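Local coordinates for protein (thiaminase I) (Bacillus subtilis, PDB 3THI) that probably degrades thiamin by transferring its pyrimidine unit to a nucleophile, at residues D122-L127 with R193-M198. Residues are numbered along the deposited sequence; the frame is centred on the assembly and turned at random.
Sequences DNIYEL and RLLINM
I124, Y125 and L127, on the first turn of helix 124-131, meet L194, L195 and M198 of helix 186-199 in a largely buried apolar helix-helix contact; strands 147-149 and 227-231 supply further side chains to its inner side. M198 reaches across to the first turn of helix 124-131. Its CG leaves anti to the carbonyl carbon (chi1 -66°) and the chain bends at chi3 (-93°), which carries CE to 3.4 Å from the backbone O of I124 and 4.1 Å from I124 CB. One bond back along the chain, M198 SD lies 4.1 Å from L127 CD1, the two side chains passing at a slant. Without the thioether of M198, as with an alanine here, a gap would probably open beside I124 O, and L127 CD1 would lose its sulfur neighbour. The I124 and L195 side chains cross at about a right angle, with the I124 CG2 branch touching L195 CD2 at 3.7 Å. On the outer side, L194 sends its CG anti to the backbone N (chi1 -171°), and CD2 comes obliquely against the Y125 ring, 3.3 Å from CD1 and 3.5 Å from CE1. L195 and L127 also pack on I229, while L195 and M198 touch L147, tying both helices to the strands. The start of helix 124-131 is fixed by N123 and E126: N123 OD1 accepts from E126 N at 3.0 Å, the donor standing above the carbonyl plane, and more weakly from Y125 N; E126 OE1 takes a weak bond from N123 N and a straighter one from D122 N. This reciprocal N-cap arrangement is a capping box, here opening a helix packed on its neighbour in a domain of the periplasmic-binding-protein clan.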
ATOM      1  N   ASP A 122       7.398  -1.696  19.632  1.00 20.64           N
ATOM      2  CA  ASP A 122       6.432  -0.756  19.069  1.00 20.25           C
ATOM      3  C   ASP A 122       7.013   0.207  18.042  1.00 19.58           C
ATOM      4  O   ASP A 122       6.266   0.791  17.256  1.00 20.86           O
ATOM      5  CB  ASP A 122       5.752   0.045  20.181  1.00 22.82           C
ATOM      6  CG  ASP A 122       4.988  -0.832  21.151  1.00 27.15           C
ATOM      7  OD1 ASP A 122       4.265  -1.749  20.694  1.00 28.30           O
ATOM      8  OD2 ASP A 122       5.113  -0.601  22.374  1.00 30.11           O
ATOM      9  N   ASN A 123       8.329   0.413  18.083  1.00 20.07           N
ATOM     10  CA  ASN A 123       8.994   1.303  17.130  1.00 16.31           C
ATOM     11  C   ASN A 123      10.326   0.726  16.675  1.00 17.16           C
ATOM     12  O   ASN A 123      10.786  -0.285  17.223  1.00 13.52           O
ATOM     13  CB  ASN A 123       9.147   2.722  17.692  1.00 18.05           C
ATOM     14  CG  ASN A 123       9.977   2.775  18.949  1.00 17.03           C
ATOM     15  OD1 ASN A 123      11.194   2.670  18.898  1.00 23.54           O
ATOM     16  ND2 ASN A 123       9.322   2.958  20.086  1.00 17.38           N
ATOM     17  N   ILE A 124      10.942   1.367  15.678  1.00 14.74           N
ATOM     18  CA  ILE A 124      12.208   0.886  15.115  1.00 15.59           C
ATOM     19  C   ILE A 124      13.414   0.937  16.061  1.00 16.90           C
ATOM     20  O   ILE A 124      14.320   0.110  15.955  1.00 15.34           O
ATOM     21  CB  ILE A 124      12.552   1.583  13.760  1.00 15.58           C
ATOM     22  CG1 ILE A 124      12.683   3.097  13.948  1.00 16.99           C
ATOM     23  CG2 ILE A 124      11.491   1.241  12.708  1.00 10.25           C
ATOM     24  CD1 ILE A 124      13.269   3.821  12.758  1.00 16.43           C
ATOM     25  N   TYR A 125      13.413   1.891  16.991  1.00 18.44           N
ATOM     26  CA  TYR A 125      14.498   2.014  17.958  1.00 21.19           C
ATOM     27  C   TYR A 125      14.408   0.897  18.989  1.00 20.29           C
ATOM     28  O   TYR A 125      15.425   0.396  19.461  1.00 24.18           O
ATOM     29  CB  TYR A 125      14.489   3.398  18.609  1.00 27.31           C
ATOM     30  CG  TYR A 125      14.770   4.503  17.608  1.00 31.59           C
ATOM     31  CD1 TYR A 125      16.077   4.774  17.191  1.00 29.97           C
ATOM     32  CD2 TYR A 125      13.726   5.238  17.031  1.00 31.14           C
ATOM     33  CE1 TYR A 125      16.341   5.742  16.220  1.00 30.00           C
ATOM     34  CE2 TYR A 125      13.985   6.213  16.057  1.00 32.18           C
ATOM     35  CZ  TYR A 125      15.299   6.455  15.656  1.00 30.06           C
ATOM     36  OH  TYR A 125      15.575   7.397  14.685  1.00 32.18           O
ATOM     37  N   GLU A 126      13.191   0.492  19.323  1.00 20.35           N
ATOM     38  CA  GLU A 126      12.993  -0.616  20.254  1.00 22.76           C
ATOM     39  C   GLU A 126      13.364  -1.903  19.511  1.00 23.51           C
ATOM     40  O   GLU A 126      13.858  -2.861  20.113  1.00 24.66           O
ATOM     41  CB  GLU A 126      11.538  -0.686  20.721  1.00 24.61           C
ATOM     42  CG  GLU A 126      11.146   0.351  21.767  1.00 25.36           C
ATOM     43  CD  GLU A 126       9.654   0.335  22.067  1.00 29.85           C
ATOM     44  OE1 GLU A 126       8.917  -0.375  21.353  1.00 31.10           O
ATOM     45  OE2 GLU A 126       9.208   1.037  23.003  1.00 31.47           O
ATOM     46  N   LEU A 127      13.147  -1.904  18.193  1.00 20.83           N
ATOM     47  CA  LEU A 127      13.475  -3.053  17.350  1.00 21.44           C
ATOM     48  C   LEU A 127      14.996  -3.210  17.321  1.00 19.91           C
ATOM     49  O   LEU A 127      15.511  -4.318  17.412  1.00 18.80           O
ATOM     50  CB  LEU A 127      12.966  -2.832  15.919  1.00 22.89           C
ATOM     51  CG  LEU A 127      12.450  -4.004  15.072  1.00 22.64           C
ATOM     52  CD1 LEU A 127      12.661  -3.677  13.592  1.00 14.86           C
ATOM     53  CD2 LEU A 127      13.119  -5.320  15.435  1.00 14.83           C
ATOM     54  N   ARG A 193      18.354   5.124   8.173  1.00 15.33           N
ATOM     55  CA  ARG A 193      19.667   4.498   8.279  1.00 15.65           C
ATOM     56  C   ARG A 193      19.610   3.370   9.276  1.00 15.17           C
ATOM     57  O   ARG A 193      20.212   2.327   9.059  1.00 18.04           O
ATOM     58  CB  ARG A 193      20.727   5.491   8.748  1.00 17.85           C
ATOM     59  CG  ARG A 193      21.140   6.459   7.690  1.00 23.29           C
ATOM     60  CD  ARG A 193      22.257   7.349   8.159  1.00 20.74           C
ATOM     61  NE  ARG A 193      23.062   7.683   7.004  1.00 28.23           N
ATOM     62  CZ  ARG A 193      24.318   7.295   6.836  1.00 26.37           C
ATOM     63  NH1 ARG A 193      24.919   6.574   7.771  1.00 27.85           N
ATOM     64  NH2 ARG A 193      24.948   7.578   5.706  1.00 27.38           N
ATOM     65  N   LEU A 194      18.899   3.588  10.382  1.00 14.80           N
ATOM     66  CA  LEU A 194      18.777   2.569  11.416  1.00 14.15           C
ATOM     67  C   LEU A 194      18.190   1.288  10.807  1.00 16.49           C
ATOM     68  O   LEU A 194      18.652   0.184  11.102  1.00 16.15           O
ATOM     69  CB  LEU A 194      17.888   3.064  12.554  1.00 14.07           C
ATOM     70  CG  LEU A 194      17.904   2.141  13.768  1.00 12.84           C
ATOM     71  CD1 LEU A 194      19.316   2.062  14.319  1.00 13.41           C
ATOM     72  CD2 LEU A 194      16.936   2.621  14.813  1.00 12.48           C
ATOM     73  N   LEU A 195      17.198   1.459   9.930  1.00 15.63           N
ATOM     74  CA  LEU A 195      16.546   0.349   9.250  1.00 16.46           C
ATOM     75  C   LEU A 195      17.528  -0.374   8.342  1.00 16.01           C
ATOM     76  O   LEU A 195      17.552  -1.600   8.301  1.00 21.43           O
ATOM     77  CB  LEU A 195      15.380   0.856   8.414  1.00 16.59           C
ATOM     78  CG  LEU A 195      14.128   1.301   9.144  1.00 16.50           C
ATOM     79  CD1 LEU A 195      13.234   2.040   8.181  1.00 14.50           C
ATOM     80  CD2 LEU A 195      13.426   0.091   9.751  1.00 15.69           C
ATOM     81  N   ILE A 196      18.297   0.400   7.582  1.00 14.23           N
ATOM     82  CA  ILE A 196      19.302  -0.142   6.675  1.00 15.41           C
ATOM     83  C   ILE A 196      20.366  -0.862   7.501  1.00 15.75           C
ATOM     84  O   ILE A 196      20.830  -1.946   7.145  1.00 16.25           O
ATOM     85  CB  ILE A 196      19.936   0.990   5.841  1.00 13.50           C
ATOM     86  CG1 ILE A 196      18.907   1.525   4.837  1.00 12.62           C
ATOM     87  CG2 ILE A 196      21.206   0.512   5.157  1.00 13.18           C
ATOM     88  CD1 ILE A 196      19.275   2.864   4.208  1.00 12.71           C
ATOM     89  N   ASN A 197      20.712  -0.259   8.630  1.00 14.91           N
ATOM     90  CA  ASN A 197      21.699  -0.837   9.528  1.00 16.60           C
ATOM     91  C   ASN A 197      21.239  -2.208  10.052  1.00 16.07           C
ATOM     92  O   ASN A 197      22.048  -3.137  10.205  1.00 11.28           O
ATOM     93  CB  ASN A 197      21.951   0.111  10.703  1.00 19.19           C
ATOM     94  CG  ASN A 197      23.121  -0.326  11.547  1.00 23.99           C
ATOM     95  OD1 ASN A 197      24.250  -0.435  11.055  1.00 29.66           O
ATOM     96  ND2 ASN A 197      22.860  -0.607  12.809  1.00 16.09           N
ATOM     97  N   MET A 198      19.943  -2.326  10.329  1.00 12.62           N
ATOM     98  CA  MET A 198      19.384  -3.579  10.833  1.00 17.17           C
ATOM     99  C   MET A 198      19.229  -4.663   9.761  1.00 18.11           C
ATOM    100  O   MET A 198      19.433  -5.852  10.025  1.00 15.42           O
ATOM    101  CB  MET A 198      18.030  -3.327  11.512  1.00 15.43           C
ATOM    102  CG  MET A 198      18.128  -2.475  12.782  1.00 13.87           C
ATOM    103  SD  MET A 198      16.593  -2.462  13.728  1.00 17.48           S
ATOM    104  CE  MET A 198      15.752  -0.956  13.049  1.00  9.03           C
TER